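Local coordinates for Mlr7391 protein (Mesorhizobium loti, PDB 3HK4) that is of unproven function but has an NTF2-like fold and may act as a SnoaL-like polyketide cyclase, at residues E31-G36 against F97-K102. Residues are numbered along the deposited sequence; the frame is centred on the assembly and turned at random.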
ATOM      1  N   GLU A  31      13.626 -18.072  10.003  1.00 29.16           N
ATOM      2  CA  GLU A  31      14.305 -18.848   8.987  1.00 31.70           C
ATOM      3  C   GLU A  31      13.641 -18.639   7.634  1.00 29.74           C
ATOM      4  O   GLU A  31      14.299 -18.518   6.612  1.00 28.17           O
ATOM      5  CB  GLU A  31      14.334 -20.334   9.386  1.00 33.16           C
ATOM      6  CG  GLU A  31      15.306 -20.624  10.538  1.00 36.96           C
ATOM      7  CD  GLU A  31      15.251 -22.080  11.057  1.00 40.19           C
ATOM      8  OE1 GLU A  31      14.527 -22.931  10.478  1.00 46.50           O
ATOM      9  OE2 GLU A  31      15.936 -22.366  12.070  1.00 51.29           O
ATOM     10  N   LEU A  32      12.312 -18.634   7.621  1.00 28.09           N
ATOM     11  CA  LEU A  32      11.600 -18.375   6.406  1.00 28.06           C
ATOM     12  C   LEU A  32      11.928 -16.998   5.835  1.00 28.75           C
ATOM     13  O   LEU A  32      12.201 -16.856   4.611  1.00 29.09           O
ATOM     14  CB  LEU A  32      10.070 -18.578   6.637  1.00 23.98           C
ATOM     15  CG  LEU A  32       9.583 -19.996   6.780  1.00 26.87           C
ATOM     16  CD1 LEU A  32       8.092 -20.020   7.306  1.00 23.06           C
ATOM     17  CD2 LEU A  32       9.679 -20.727   5.476  1.00 33.45           C
ATOM     18  N   LEU A  33      11.977 -15.982   6.679  1.00 29.41           N
ATOM     19  CA  LEU A  33      12.357 -14.628   6.169  1.00 30.42           C
ATOM     20  C   LEU A  33      13.779 -14.636   5.644  1.00 32.50           C
ATOM     21  O   LEU A  33      14.027 -14.117   4.526  1.00 31.70           O
ATOM     22  CB  LEU A  33      12.216 -13.525   7.212  1.00 32.09           C
ATOM     23  CG  LEU A  33      10.819 -13.266   7.802  1.00 33.91           C
ATOM     24  CD1 LEU A  33      10.842 -11.971   8.651  1.00 31.96           C
ATOM     25  CD2 LEU A  33       9.719 -13.236   6.790  1.00 37.77           C
ATOM     26  N   LYS A  34      14.716 -15.221   6.398  1.00 31.35           N
ATOM     27  CA  LYS A  34      16.104 -15.309   5.917  1.00 33.14           C
ATOM     28  C   LYS A  34      16.224 -15.991   4.552  1.00 33.30           C
ATOM     29  O   LYS A  34      17.052 -15.605   3.730  1.00 35.95           O
ATOM     30  CB  LYS A  34      16.989 -16.076   6.884  1.00 37.02           C
ATOM     31  CG  LYS A  34      17.274 -15.358   8.174  1.00 38.96           C
ATOM     32  CD  LYS A  34      18.199 -16.219   8.995  1.00 38.22           C
ATOM     33  CE  LYS A  34      18.555 -15.563  10.277  1.00 48.79           C
ATOM     34  NZ  LYS A  34      19.444 -16.431  11.041  1.00 42.36           N
ATOM     35  N   GLN A  35      15.421 -17.033   4.345  1.00 32.79           N
ATOM     36  CA  GLN A  35      15.398 -17.806   3.088  1.00 33.29           C
ATOM     37  C   GLN A  35      14.701 -17.088   1.937  1.00 32.13           C
ATOM     38  O   GLN A  35      14.705 -17.570   0.807  1.00 37.72           O
ATOM     39  CB  GLN A  35      14.741 -19.147   3.331  1.00 32.58           C
ATOM     40  CG  GLN A  35      15.596 -20.091   4.202  1.00 35.64           C
ATOM     41  CD  GLN A  35      14.803 -21.237   4.821  1.00 38.57           C
ATOM     42  OE1 GLN A  35      13.689 -21.551   4.376  1.00 47.40           O
ATOM     43  NE2 GLN A  35      15.362 -21.846   5.873  1.00 41.51           N
ATOM     44  N   GLY A  36      14.062 -15.975   2.235  1.00 32.70           N
ATOM     45  CA  GLY A  36      13.382 -15.140   1.253  1.00 34.10           C
ATOM     46  C   GLY A  36      11.924 -15.494   1.097  1.00 35.40           C
ATOM     47  O   GLY A  36      11.290 -14.924   0.250  1.00 33.98           O
ATOM     48  N   PHE A  97       8.461 -11.495  19.841  1.00 30.73           N
ATOM     49  CA  PHE A  97       9.826 -11.583  19.353  1.00 27.67           C
ATOM     50  C   PHE A  97      10.139 -10.409  18.424  1.00 29.67           C
ATOM     51  O   PHE A  97       9.262  -9.800  17.852  1.00 31.91           O
ATOM     52  CB  PHE A  97      10.139 -12.906  18.701  1.00 24.06           C
ATOM     53  CG  PHE A  97       9.454 -13.142  17.383  1.00 29.38           C
ATOM     54  CD1 PHE A  97       8.212 -13.724  17.352  1.00 24.19           C
ATOM     55  CD2 PHE A  97      10.067 -12.836  16.187  1.00 25.87           C
ATOM     56  CE1 PHE A  97       7.579 -13.974  16.146  1.00 32.37           C
ATOM     57  CE2 PHE A  97       9.459 -13.091  14.996  1.00 30.58           C
ATOM     58  CZ  PHE A  97       8.186 -13.676  14.983  1.00 27.86           C
ATOM     59  N   ALA A  98      11.424 -10.073  18.396  1.00 27.11           N
ATOM     60  CA  ALA A  98      11.972  -8.997  17.633  1.00 25.81           C
ATOM     61  C   ALA A  98      13.010  -9.509  16.685  1.00 27.99           C
ATOM     62  O   ALA A  98      13.738 -10.486  16.999  1.00 26.75           O
ATOM     63  CB  ALA A  98      12.657  -7.930  18.615  1.00 22.38           C
ATOM     64  N   LEU A  99      13.099  -8.842  15.544  1.00 29.75           N
ATOM     65  CA  LEU A  99      14.098  -9.102  14.525  1.00 30.51           C
ATOM     66  C   LEU A  99      14.719  -7.780  14.122  1.00 30.48           C
ATOM     67  O   LEU A  99      14.096  -6.736  14.183  1.00 28.83           O
ATOM     68  CB  LEU A  99      13.477  -9.737  13.274  1.00 30.78           C
ATOM     69  CG  LEU A  99      12.857 -11.114  13.434  1.00 35.47           C
ATOM     70  CD1 LEU A  99      12.076 -11.541  12.170  1.00 25.63           C
ATOM     71  CD2 LEU A  99      13.976 -12.077  13.753  1.00 30.53           C
ATOM     72  N   ARG A 100      15.959  -7.824  13.716  1.00 33.27           N
ATOM     73  CA  ARG A 100      16.636  -6.627  13.245  1.00 34.51           C
ATOM     74  C   ARG A 100      16.971  -6.881  11.768  1.00 34.69           C
ATOM     75  O   ARG A 100      17.545  -7.903  11.430  1.00 32.15           O
ATOM     76  CB  ARG A 100      17.862  -6.335  14.099  1.00 38.14           C
ATOM     77  CG  ARG A 100      18.542  -4.953  13.807  1.00 43.51           C
ATOM     78  CD  ARG A 100      19.572  -5.085  12.728  1.00 56.12           C
ATOM     79  NE  ARG A 100      20.399  -3.903  12.595  1.00 59.35           N
ATOM     80  CZ  ARG A 100      21.379  -3.560  13.436  1.00 71.78           C
ATOM     81  NH1 ARG A 100      21.671  -4.282  14.524  1.00 73.64           N
ATOM     82  NH2 ARG A 100      22.074  -2.458  13.185  1.00 69.24           N
ATOM     83  N   PHE A 101      16.542  -5.950  10.920  1.00 32.22           N
ATOM     84  CA  PHE A 101      16.665  -6.014   9.474  1.00 31.50           C
ATOM     85  C   PHE A 101      17.608  -4.926   9.068  1.00 34.97           C
ATOM     86  O   PHE A 101      17.415  -3.799   9.480  1.00 34.51           O
ATOM     87  CB  PHE A 101      15.336  -5.723   8.833  1.00 32.89           C
ATOM     88  CG  PHE A 101      14.240  -6.678   9.224  1.00 29.82           C
ATOM     89  CD1 PHE A 101      14.124  -7.902   8.595  1.00 38.57           C
ATOM     90  CD2 PHE A 101      13.304  -6.330  10.168  1.00 38.75           C
ATOM     91  CE1 PHE A 101      13.111  -8.777   8.908  1.00 39.31           C
ATOM     92  CE2 PHE A 101      12.295  -7.185  10.517  1.00 32.67           C
ATOM     93  CZ  PHE A 101      12.172  -8.419   9.878  1.00 33.75           C
ATOM     94  N   LYS A 102      18.642  -5.280   8.316  1.00 36.74           N
ATOM     95  CA  LYS A 102      19.612  -4.318   7.740  1.00 41.25           C
ATOM     96  C   LYS A 102      19.790  -4.744   6.279  1.00 40.81           C
ATOM     97  O   LYS A 102      20.307  -5.826   5.992  1.00 40.30           O
ATOM     98  CB  LYS A 102      20.952  -4.267   8.496  1.00 39.48           C
ATOM     99  CG  LYS A 102      21.722  -2.963   8.206  1.00 46.80           C
ATOM    100  CD  LYS A 102      23.192  -2.951   8.670  1.00 51.32           C
ATOM    101  CE  LYS A 102      23.371  -2.695  10.166  1.00 59.48           C
ATOM    102  NZ  LYS A 102      24.853  -2.534  10.520  1.00 62.71           N
TER
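Leu-33, in the last turn of helix 22-34, meets strand 96-107 through one methyl group, CD1, which reaches both Leu-99 and Phe-101. It is a small worked example of how a helix settles on a sheet: one methyl from the helix, two side chains from the same side of a strand. The CD1 methyls of Leu-33 and Leu-99 come tip to tip at 3.8 Å. The two leucine side chains run obliquely to each other, and each has its CG anti to its own carbonyl carbon (chi1 -61° and -64°), the setting that brings these two methyls together between helix and strand. There the backbones stay well separated, with 10.2 Å between the CA atoms of Leu-33 and Leu-99.

Phe-101 takes part differently. Its CB does not point at the helix, but the ring swings in so that Leu-33 CD1 lies in the ring plane, 3.9 Å from CE1 and 4.0 Å from CZ of Phe-101. The methyl therefore abuts the ring edge rather than a face, and no CH-pi contact results. No hydrogen bond joins the two segments; the contact is purely apolar and buries just 84 Å².

Around this point, Leu-99 also packs on Phe-29 and Thr-30 of the same helix, while Leu-33 touches Ala-41 of helix 38-45. Soon after Leu-33 the helix is closed by a Schellman motif, in which Gly-36 takes a positive phi of 92° and its N bonds to Leu-33 O. Helix 22-34 thus rests its C-terminal end on an inner strand of the curved mixed sheet, the helix-on-sheet packing of the alpha+beta cone in NTF2-like proteins of the SnoaL type.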